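Local coordinates for UPF0098 protein CT_736 (Chlamydia trachomatis, PDB 3N08) that is of unknown function but belongs to the phosphatidylethanolamine-binding protein family, whose eukaryotic members include the Raf kinase inhibitor protein, at residues L32-V37 and F112-L117; S43-V48 and E134-H139; H65-N70 and E130-A135. All blocks are in the same frame, centred on the assembly; numbering follows the deposited sequence.

How the interactions relate
The six-stranded sheet is packed on both faces: interaction 1 belongs to the apolar layer on one, where strand 32-35 of the small sheet packs, and interactions 2 and 3 to that on the other, where helix 129-136 packs. Interactions 2 and 3 lie about 6 Å apart between centres, share E134 and A135, and meet where V45 CG1 lies 3.7 Å from L132 CD2. Interactions 1 and 2 are about 11 Å apart between centres and are tied through the sheet, with Y113 N 2.8 Å from I47 O and Y115 O 2.9 Å from V45 N. Interaction 1 is about 14 Å from interaction 3, centre to centre, and touches it lightly where L32 meets W66.

Interaction 1: L32-V37 and F112-L117; sequences LSFSDV and FYAYAL
L32, F34 and V37 meet F112, A114 and A116 in turn along two backbones that run 26° apart, in roughly the same direction, and draw closer along the way: CA of L32 lies 9.5 Å from CA of F112, but CA of V37 only 7.0 Å from CA of A116. Every contact across the pair is between apolar side chains. At the wide end L32 meets F112 at about a right angle. Both leucine methyls bear on a single ring carbon, CD2 of L32 at 4.0 Å from CD2 of F112 and CD1 of L32 at 4.1 Å from that same CD2. Midway, the ring of F34 reaches for A114 with its rim: CE2 of F34 stands 3.8 Å from CB of A114, and that methyl lies at the ring edge, close to the ring plane. CG of F34 sits beside the backbone N (chi1 -60°), which tilts the ring back along its strand toward L32 and brings CE2 level with the alanine.

This is the face-to-face packing of a small and a large sheet in the PEBP beta fold. Strand 32-35 is the middle of three antiparallel strands, between 5-7 and 77-78, and strand 108-117 lies inside the six-stranded sheet between 140-150 and 43-50. L6 of strand 5-7 touches both F34 and F112, while L32 extends onto L46 and L146. At the narrow end, past the strand, CG1 of V37 comes to 4.4 Å from CB of A116, and M4 packs on both residues.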
loop_
_atom_site.group_PDB
_atom_site.type_symbol
_atom_site.label_atom_id
_atom_site.label_comp_id
_atom_site.label_asym_id
_atom_site.label_seq_id
_atom_site.Cartn_x
_atom_site.Cartn_y
_atom_site.Cartn_z
ATOM N N LEU B 32 9.936 -7.357 -6.860
ATOM C CA LEU B 32 8.820 -6.983 -6.005
ATOM C C LEU B 32 9.291 -6.818 -4.589
ATOM O O LEU B 32 10.203 -7.519 -4.149
ATOM C CB LEU B 32 7.769 -8.083 -6.021
ATOM C CG LEU B 32 7.121 -8.351 -7.384
ATOM C CD1 LEU B 32 6.309 -9.644 -7.325
ATOM C CD2 LEU B 32 6.212 -7.186 -7.765
ATOM N N SER B 33 8.667 -5.897 -3.867
ATOM C CA SER B 33 8.977 -5.622 -2.461
ATOM C C SER B 33 7.734 -5.712 -1.614
ATOM O O SER B 33 6.678 -5.161 -1.959
ATOM C CB SER B 33 9.539 -4.217 -2.286
ATOM O OG SER B 33 10.795 -4.097 -2.934
ATOM N N PHE B 34 7.854 -6.405 -0.499
ATOM C CA PHE B 34 6.803 -6.525 0.487
ATOM C C PHE B 34 7.226 -5.687 1.685
ATOM O O PHE B 34 8.383 -5.770 2.129
ATOM C CB PHE B 34 6.650 -7.980 0.932
ATOM C CG PHE B 34 6.308 -8.932 -0.181
ATOM C CD1 PHE B 34 7.295 -9.414 -1.032
ATOM C CD2 PHE B 34 5.005 -9.348 -0.389
ATOM C CE1 PHE B 34 6.976 -10.301 -2.065
ATOM C CE2 PHE B 34 4.692 -10.244 -1.393
ATOM C CZ PHE B 34 5.671 -10.711 -2.238
ATOM N N SER B 35 6.349 -4.857 2.211
ATOM C CA SER B 35 6.712 -4.149 3.420
ATOM C C SER B 35 5.489 -3.921 4.276
ATOM O O SER B 35 4.351 -4.102 3.845
ATOM C CB SER B 35 7.413 -2.836 3.094
ATOM O OG SER B 35 6.523 -1.952 2.441
ATOM N N ASP B 36 5.746 -3.558 5.516
ATOM C CA ASP B 36 4.704 -3.344 6.511
ATOM C C ASP B 36 3.848 -4.605 6.687
ATOM O O ASP B 36 2.642 -4.546 6.877
ATOM C CB ASP B 36 3.823 -2.121 6.179
ATOM C CG ASP B 36 4.612 -0.840 6.062
ATOM O OD1 ASP B 36 5.639 -0.714 6.754
ATOM O OD2 ASP B 36 4.182 0.059 5.308
ATOM N N VAL B 37 4.487 -5.763 6.622
ATOM C CA VAL B 37 3.787 -7.020 6.829
ATOM C C VAL B 37 3.435 -7.146 8.320
ATOM O O VAL B 37 4.294 -6.925 9.167
ATOM C CB VAL B 37 4.662 -8.238 6.376
ATOM C CG1 VAL B 37 3.961 -9.547 6.657
ATOM C CG2 VAL B 37 5.038 -8.125 4.903
ATOM N N PHE B 112 -1.034 -7.892 -9.287
ATOM C CA PHE B 112 -0.186 -8.621 -8.367
ATOM C C PHE B 112 -0.807 -8.491 -6.983
ATOM O O PHE B 112 -0.963 -7.389 -6.463
ATOM C CB PHE B 112 1.195 -7.987 -8.314
ATOM C CG PHE B 112 1.963 -8.020 -9.601
ATOM C CD1 PHE B 112 1.588 -7.234 -10.695
ATOM C CD2 PHE B 112 3.067 -8.813 -9.720
ATOM C CE1 PHE B 112 2.326 -7.279 -11.869
ATOM C CE2 PHE B 112 3.797 -8.850 -10.890
ATOM C CZ PHE B 112 3.419 -8.075 -11.962
ATOM N N TYR B 113 -1.238 -9.602 -6.417
ATOM C CA TYR B 113 -1.932 -9.600 -5.140
ATOM C C TYR B 113 -1.053 -10.278 -4.111
ATOM O O TYR B 113 -0.603 -11.395 -4.330
ATOM C CB TYR B 113 -3.248 -10.375 -5.251
ATOM C CG TYR B 113 -4.232 -9.765 -6.213
ATOM C CD1 TYR B 113 -4.824 -8.551 -5.937
ATOM C CD2 TYR B 113 -4.556 -10.384 -7.401
ATOM C CE1 TYR B 113 -5.749 -7.975 -6.823
ATOM C CE2 TYR B 113 -5.483 -9.829 -8.272
ATOM C CZ TYR B 113 -6.053 -8.626 -7.975
ATOM O OH TYR B 113 -6.967 -8.081 -8.874
ATOM N N ALA B 114 -0.857 -9.619 -2.976
ATOM C CA ALA B 114 -0.164 -10.223 -1.862
ATOM C C ALA B 114 -1.145 -10.471 -0.723
ATOM O O ALA B 114 -2.052 -9.661 -0.458
ATOM C CB ALA B 114 0.965 -9.329 -1.382
ATOM N N TYR B 115 -0.948 -11.578 -0.033
ATOM C CA TYR B 115 -1.755 -11.951 1.116
ATOM C C TYR B 115 -0.815 -12.339 2.247
ATOM O O TYR B 115 0.048 -13.170 2.052
ATOM C CB TYR B 115 -2.669 -13.152 0.783
ATOM C CG TYR B 115 -3.491 -12.997 -0.479
ATOM C CD1 TYR B 115 -2.940 -13.289 -1.711
ATOM C CD2 TYR B 115 -4.809 -12.584 -0.446
ATOM C CE1 TYR B 115 -3.674 -13.168 -2.878
ATOM C CE2 TYR B 115 -5.551 -12.465 -1.632
ATOM C CZ TYR B 115 -4.966 -12.761 -2.831
ATOM O OH TYR B 115 -5.676 -12.657 -4.017
ATOM N N ALA B 116 -1.042 -11.785 3.435
ATOM C CA ALA B 116 -0.351 -12.226 4.639
ATOM C C ALA B 116 -1.273 -13.189 5.367
ATOM O O ALA B 116 -2.447 -12.879 5.611
ATOM C CB ALA B 116 -0.025 -11.038 5.547
ATOM N N LEU B 117 -0.735 -14.352 5.719
ATOM C CA LEU B 117 -1.490 -15.383 6.445
ATOM C C LEU B 117 -0.950 -15.569 7.856
ATOM O O LEU B 117 0.251 -15.388 8.092
ATOM C CB LEU B 117 -1.394 -16.730 5.729
ATOM C CG LEU B 117 -1.642 -16.810 4.237
ATOM C CD1 LEU B 117 -1.651 -18.278 3.825
ATOM C CD2 LEU B 117 -2.950 -16.159 3.872
#

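Interaction 2: S43-V48 and E134-H139; sequences SLVLIV and EAMDGH
M136 reaches from the last turn of its helix to V45, and its sulfur carries the contact. SD of M136 rests on the fork of the valine, 3.8 Å from CG2 of V45, 3.9 Å from CG1 of V45 and 4.0 Å from CB of V45, so it is shared almost equally between the two methyls. V45 has CG1 anti to its backbone N (chi1 177°) and CG2 beside that N, a setting that turns both branches to the sulfur. The M136 chain then bends at chi3, -63°, sending CE on toward I47, whose extended side chain brings CD1 to 4.4 Å from CE of M136. M136 was modelled in two conformers, and these contacts belong to one of them, so the distances hold for that conformer alone.

The contact itself is apolar; backbone hydrogen bonds within 134-139 shape the end of the helix. The D137 N to E134 O bond is weak. A type II turn from M136 to H139 follows, closed by H139 N to M136 O at 2.8 Å, with G138 taking the positive phi (92°) of its third position. The H139 imidazole turns its edge to the helix: A135 O lies in the ring plane, 3.4 Å from CD2 of H139, and ND1 makes a weak hydrogen bond to D118 OD1.

Y115 of strand 108-117 touches both M136 and I47, so the methionine tip is lodged over two adjacent strands. The other face of strand 43-50 carries L44 and L46 to F34 and L32 of the small sheet; the turn leads from helix 129-136 directly into strand 140-150.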
loop_
_atom_site.group_PDB
_atom_site.type_symbol
_atom_site.label_atom_id
_atom_site.label_comp_id
_atom_site.label_asym_id
_atom_site.label_seq_id
_atom_site.Cartn_x
_atom_site.Cartn_y
_atom_site.Cartn_z
ATOM N N SER B 43 3.307 -16.383 6.962
ATOM C CA SER B 43 3.692 -16.608 5.576
ATOM C C SER B 43 3.046 -15.559 4.697
ATOM O O SER B 43 2.085 -14.893 5.114
ATOM C CB SER B 43 3.267 -18.009 5.114
ATOM O OG SER B 43 1.851 -18.148 5.023
ATOM N N LEU B 44 3.578 -15.460 3.482
ATOM C CA LEU B 44 3.021 -14.612 2.431
ATOM C C LEU B 44 2.691 -15.433 1.200
ATOM O O LEU B 44 3.321 -16.442 0.901
ATOM C CB LEU B 44 4.017 -13.516 2.033
ATOM C CG LEU B 44 4.348 -12.432 3.064
ATOM C CD1 LEU B 44 5.548 -11.586 2.632
ATOM C CD2 LEU B 44 3.119 -11.552 3.286
ATOM N N VAL B 45 1.700 -14.936 0.475
ATOM C CA VAL B 45 1.241 -15.488 -0.791
ATOM C C VAL B 45 1.240 -14.396 -1.854
ATOM O O VAL B 45 0.872 -13.248 -1.562
ATOM C CB VAL B 45 -0.192 -16.016 -0.646
ATOM C CG1 VAL B 45 -0.737 -16.525 -1.976
ATOM C CG2 VAL B 45 -0.244 -17.086 0.446
ATOM N N LEU B 46 1.632 -14.760 -3.068
ATOM C CA LEU B 46 1.578 -13.869 -4.233
ATOM C C LEU B 46 0.802 -14.527 -5.366
ATOM O O LEU B 46 1.082 -15.667 -5.712
ATOM C CB LEU B 46 3.008 -13.543 -4.664
ATOM C CG LEU B 46 3.126 -12.704 -5.941
ATOM C CD1 LEU B 46 2.673 -11.297 -5.750
ATOM C CD2 LEU B 46 4.536 -12.715 -6.505
ATOM N N ILE B 47 -0.175 -13.812 -5.927
ATOM C CA ILE B 47 -0.908 -14.289 -7.102
ATOM C C ILE B 47 -0.854 -13.171 -8.141
ATOM O O ILE B 47 -1.222 -12.044 -7.842
ATOM C CB ILE B 47 -2.358 -14.659 -6.773
ATOM C CG1 ILE B 47 -2.399 -15.754 -5.719
ATOM C CG2 ILE B 47 -3.116 -15.075 -8.048
ATOM C CD1 ILE B 47 -3.792 -16.091 -5.227
ATOM N N VAL B 48 -0.418 -13.490 -9.362
ATOM C CA VAL B 48 -0.358 -12.506 -10.434
ATOM C C VAL B 48 -1.272 -12.979 -11.534
ATOM O O VAL B 48 -1.178 -14.127 -11.990
ATOM C CB VAL B 48 1.067 -12.346 -10.978
ATOM C CG1 VAL B 48 1.153 -11.285 -12.046
ATOM C CG2 VAL B 48 2.047 -12.066 -9.844
ATOM N N GLU B 134 -8.664 -21.854 -1.343
ATOM C CA GLU B 134 -9.327 -22.678 -0.340
ATOM C C GLU B 134 -8.421 -22.845 0.884
ATOM O O GLU B 134 -8.877 -22.762 2.013
ATOM C CB GLU B 134 -9.730 -24.032 -0.940
ATOM C CG GLU B 134 -10.359 -24.999 0.058
ATOM N N ALA B 135 -7.136 -23.065 0.653
ATOM C CA ALA B 135 -6.209 -23.294 1.744
ATOM C C ALA B 135 -6.038 -22.023 2.592
ATOM O O ALA B 135 -5.860 -22.105 3.805
ATOM C CB ALA B 135 -4.868 -23.782 1.204
ATOM N N MET B 136 -6.097 -20.861 1.936
ATOM C CA MET B 136 -5.925 -19.566 2.599
ATOM C C MET B 136 -7.112 -19.235 3.500
ATOM O O MET B 136 -6.946 -18.544 4.503
ATOM C CB MET B 136 -5.779 -18.417 1.573
ATOM C CG MET B 136 -4.444 -18.334 0.839
ATOM S SD MET B 136 -4.018 -16.732 0.047
ATOM C CE MET B 136 -5.295 -16.541 -1.161
ATOM N N ASP B 137 -8.302 -19.704 3.120
ATOM C CA ASP B 137 -9.547 -19.292 3.760
ATOM C C ASP B 137 -9.520 -19.417 5.276
ATOM O O ASP B 137 -9.237 -20.482 5.819
ATOM C CB ASP B 137 -10.741 -20.071 3.205
ATOM C CG ASP B 137 -12.054 -19.573 3.763
ATOM O OD1 ASP B 137 -12.395 -18.400 3.500
ATOM O OD2 ASP B 137 -12.725 -20.340 4.478
ATOM N N GLY B 138 -9.818 -18.310 5.942
ATOM C CA GLY B 138 -9.790 -18.234 7.381
ATOM C C GLY B 138 -8.463 -17.757 7.954
ATOM O O GLY B 138 -8.354 -17.582 9.170
ATOM N N HIS B 139 -7.460 -17.538 7.101
ATOM C CA HIS B 139 -6.115 -17.266 7.589
ATOM C C HIS B 139 -5.574 -15.961 7.049
ATOM O O HIS B 139 -4.454 -15.593 7.397
ATOM C CB HIS B 139 -5.166 -18.399 7.195
ATOM C CG HIS B 139 -5.623 -19.747 7.640
ATOM N ND1 HIS B 139 -5.702 -20.096 8.966
ATOM C CD2 HIS B 139 -6.014 -20.833 6.937
ATOM C CE1 HIS B 139 -6.144 -21.336 9.068
ATOM N NE2 HIS B 139 -6.340 -21.808 7.853
#

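Interaction 3: H65-N70 and E130-A135; sequences HWIVYN and EQLLEA
L132 fits its two methyls to two different residues of strand 63-71. CD2 of L132 lies 3.5 Å from CG2 of I67, a snug methyl-to-methyl approach. CD1 of L132 meets the root of Y69 instead, 3.9 Å from CB of Y69 and 4.1 Å from CG of Y69, reaching the ring obliquely. I67 and Y69 reach toward the helix while L132 reaches toward the sheet, and the side chains interleave. CG of L132 is anti to its backbone N (chi1 179°), and chi2 of 53° spreads the methyls between the two partners.

In the next shell, Y69 OH is hydrogen-bonded to the carbonyl O atoms of E124 and S122, which anchors the far end of the tyrosine, and V127 packs against that side chain. On the helix, E134 N to E130 O and A135 N to Q131 O are ordinary i to i+4 bonds, while Q131 OE1 accepts a hydrogen bond from T128 N, just ahead of the first turn.

Toward the start of the segment a classic beta bulge sets H65 and W66 together opposite V48. W66 and V68 point to the other side of the sheet, where CG2 of V68 lies 3.5 Å above the plane of the W66 indole, displaced toward its rim. L132 also touches V45, so helix 129-136 lies against strands 43-50 and 63-71 together, on the face of the large sheet turned away from strand 32-35.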
loop_
_atom_site.group_PDB
_atom_site.type_symbol
_atom_site.label_atom_id
_atom_site.label_comp_id
_atom_site.label_asym_id
_atom_site.label_seq_id
_atom_site.Cartn_x
_atom_site.Cartn_y
_atom_site.Cartn_z
ATOM N N HIS B 65 -0.673 -15.781 -14.122
ATOM C CA HIS B 65 0.704 -15.734 -14.566
ATOM C C HIS B 65 1.725 -16.236 -13.543
ATOM O O HIS B 65 2.814 -16.600 -13.925
ATOM C CB HIS B 65 1.065 -14.308 -15.036
ATOM C CG HIS B 65 0.517 -13.985 -16.387
ATOM N ND1 HIS B 65 1.295 -13.996 -17.523
ATOM C CD2 HIS B 65 -0.752 -13.785 -16.811
ATOM C CE1 HIS B 65 0.544 -13.751 -18.582
ATOM N NE2 HIS B 65 -0.703 -13.621 -18.176
ATOM N N TRP B 66 1.386 -16.218 -12.260
ATOM C CA TRP B 66 2.335 -16.632 -11.230
ATOM C C TRP B 66 1.593 -16.896 -9.937
ATOM O O TRP B 66 0.769 -16.080 -9.520
ATOM C CB TRP B 66 3.381 -15.534 -11.001
ATOM C CG TRP B 66 4.708 -15.981 -10.436
ATOM C CD1 TRP B 66 5.165 -17.251 -10.295
ATOM C CD2 TRP B 66 5.757 -15.114 -9.985
ATOM N NE1 TRP B 66 6.452 -17.227 -9.760
ATOM C CE2 TRP B 66 6.829 -15.929 -9.570
ATOM C CE3 TRP B 66 5.885 -13.727 -9.888
ATOM C CZ2 TRP B 66 8.028 -15.396 -9.051
ATOM C CZ3 TRP B 66 7.078 -13.199 -9.388
ATOM C CH2 TRP B 66 8.127 -14.033 -8.976
ATOM N N ILE B 67 1.950 -17.993 -9.275
ATOM C CA ILE B 67 1.533 -18.284 -7.926
ATOM C C ILE B 67 2.762 -18.628 -7.098
ATOM O O ILE B 67 3.548 -19.523 -7.464
ATOM C CB ILE B 67 0.574 -19.486 -7.913
ATOM C CG1 ILE B 67 -0.747 -19.112 -8.595
ATOM C CG2 ILE B 67 0.341 -19.983 -6.481
ATOM C CD1 ILE B 67 -1.773 -20.235 -8.613
ATOM N N VAL B 68 2.852 -17.977 -5.946
ATOM C CA VAL B 68 3.885 -18.297 -4.964
ATOM C C VAL B 68 3.226 -18.313 -3.592
ATOM O O VAL B 68 2.489 -17.408 -3.253
ATOM C CB VAL B 68 5.020 -17.258 -4.939
ATOM C CG1 VAL B 68 6.102 -17.667 -3.953
ATOM C CG2 VAL B 68 5.621 -17.087 -6.324
ATOM N N TYR B 69 3.492 -19.334 -2.785
ATOM C CA TYR B 69 2.968 -19.326 -1.440
ATOM C C TYR B 69 4.007 -19.858 -0.460
ATOM O O TYR B 69 5.028 -20.420 -0.855
ATOM C CB TYR B 69 1.628 -20.084 -1.343
ATOM C CG TYR B 69 1.720 -21.590 -1.398
ATOM C CD1 TYR B 69 1.699 -22.268 -2.609
ATOM C CD2 TYR B 69 1.788 -22.327 -0.224
ATOM C CE1 TYR B 69 1.764 -23.655 -2.647
ATOM C CE2 TYR B 69 1.853 -23.692 -0.256
ATOM C CZ TYR B 69 1.832 -24.345 -1.459
ATOM O OH TYR B 69 1.896 -25.716 -1.449
ATOM N N ASN B 70 3.728 -19.671 0.828
ATOM C CA ASN B 70 4.662 -20.007 1.885
ATOM C C ASN B 70 5.964 -19.227 1.789
ATOM O O ASN B 70 7.007 -19.703 2.216
ATOM C CB ASN B 70 4.883 -21.517 1.986
ATOM C CG ASN B 70 3.795 -22.212 2.785
ATOM O OD1 ASN B 70 2.880 -21.577 3.339
ATOM N ND2 ASN B 70 3.889 -23.527 2.853
ATOM N N GLU B 130 -7.391 -21.964 -7.462
ATOM C CA GLU B 130 -8.577 -22.400 -6.741
ATOM C C GLU B 130 -8.210 -23.130 -5.448
ATOM O O GLU B 130 -8.782 -22.862 -4.397
ATOM C CB GLU B 130 -9.458 -23.283 -7.626
ATOM C CG GLU B 130 -10.723 -23.769 -6.940
ATOM C CD GLU B 130 -11.629 -24.575 -7.862
ATOM O OE1 GLU B 130 -11.119 -25.186 -8.827
ATOM O OE2 GLU B 130 -12.855 -24.597 -7.622
ATOM N N GLN B 131 -7.250 -24.048 -5.527
ATOM C CA GLN B 131 -6.815 -24.807 -4.345
ATOM C C GLN B 131 -6.163 -23.909 -3.283
ATOM O O GLN B 131 -6.374 -24.064 -2.075
ATOM C CB GLN B 131 -5.821 -25.884 -4.764
ATOM C CG GLN B 131 -6.443 -27.007 -5.572
ATOM C CD GLN B 131 -5.398 -27.937 -6.158
ATOM O OE1 GLN B 131 -4.255 -27.560 -6.358
ATOM N NE2 GLN B 131 -5.800 -29.171 -6.423
ATOM N N LEU B 132 -5.366 -22.959 -3.756
ATOM C CA LEU B 132 -4.686 -22.010 -2.889
ATOM C C LEU B 132 -5.679 -21.136 -2.131
ATOM O O LEU B 132 -5.556 -20.932 -0.922
ATOM C CB LEU B 132 -3.730 -21.158 -3.726
ATOM C CG LEU B 132 -2.967 -20.106 -2.945
ATOM C CD1 LEU B 132 -2.241 -20.712 -1.743
ATOM C CD2 LEU B 132 -1.973 -19.439 -3.872
ATOM N N LEU B 133 -6.688 -20.632 -2.826
ATOM C CA LEU B 133 -7.684 -19.798 -2.190
ATOM C C LEU B 133 -8.409 -20.576 -1.097
ATOM O O LEU B 133 -8.718 -20.024 -0.034
ATOM C CB LEU B 133 -8.674 -19.247 -3.225
ATOM C CG LEU B 133 -8.145 -18.202 -4.211
ATOM C CD1 LEU B 133 -9.268 -17.697 -5.106
ATOM C CD2 LEU B 133 -7.476 -17.052 -3.498
ATOM N N GLU B 134 -8.664 -21.854 -1.343
ATOM C CA GLU B 134 -9.327 -22.678 -0.340
ATOM C C GLU B 134 -8.421 -22.845 0.884
ATOM O O GLU B 134 -8.877 -22.762 2.013
ATOM C CB GLU B 134 -9.730 -24.032 -0.940
ATOM C CG GLU B 134 -10.359 -24.999 0.058
ATOM N N ALA B 135 -7.136 -23.065 0.653
ATOM C CA ALA B 135 -6.209 -23.294 1.744
ATOM C C ALA B 135 -6.038 -22.023 2.592
ATOM O O ALA B 135 -5.860 -22.105 3.805
ATOM C CB ALA B 135 -4.868 -23.782 1.204
#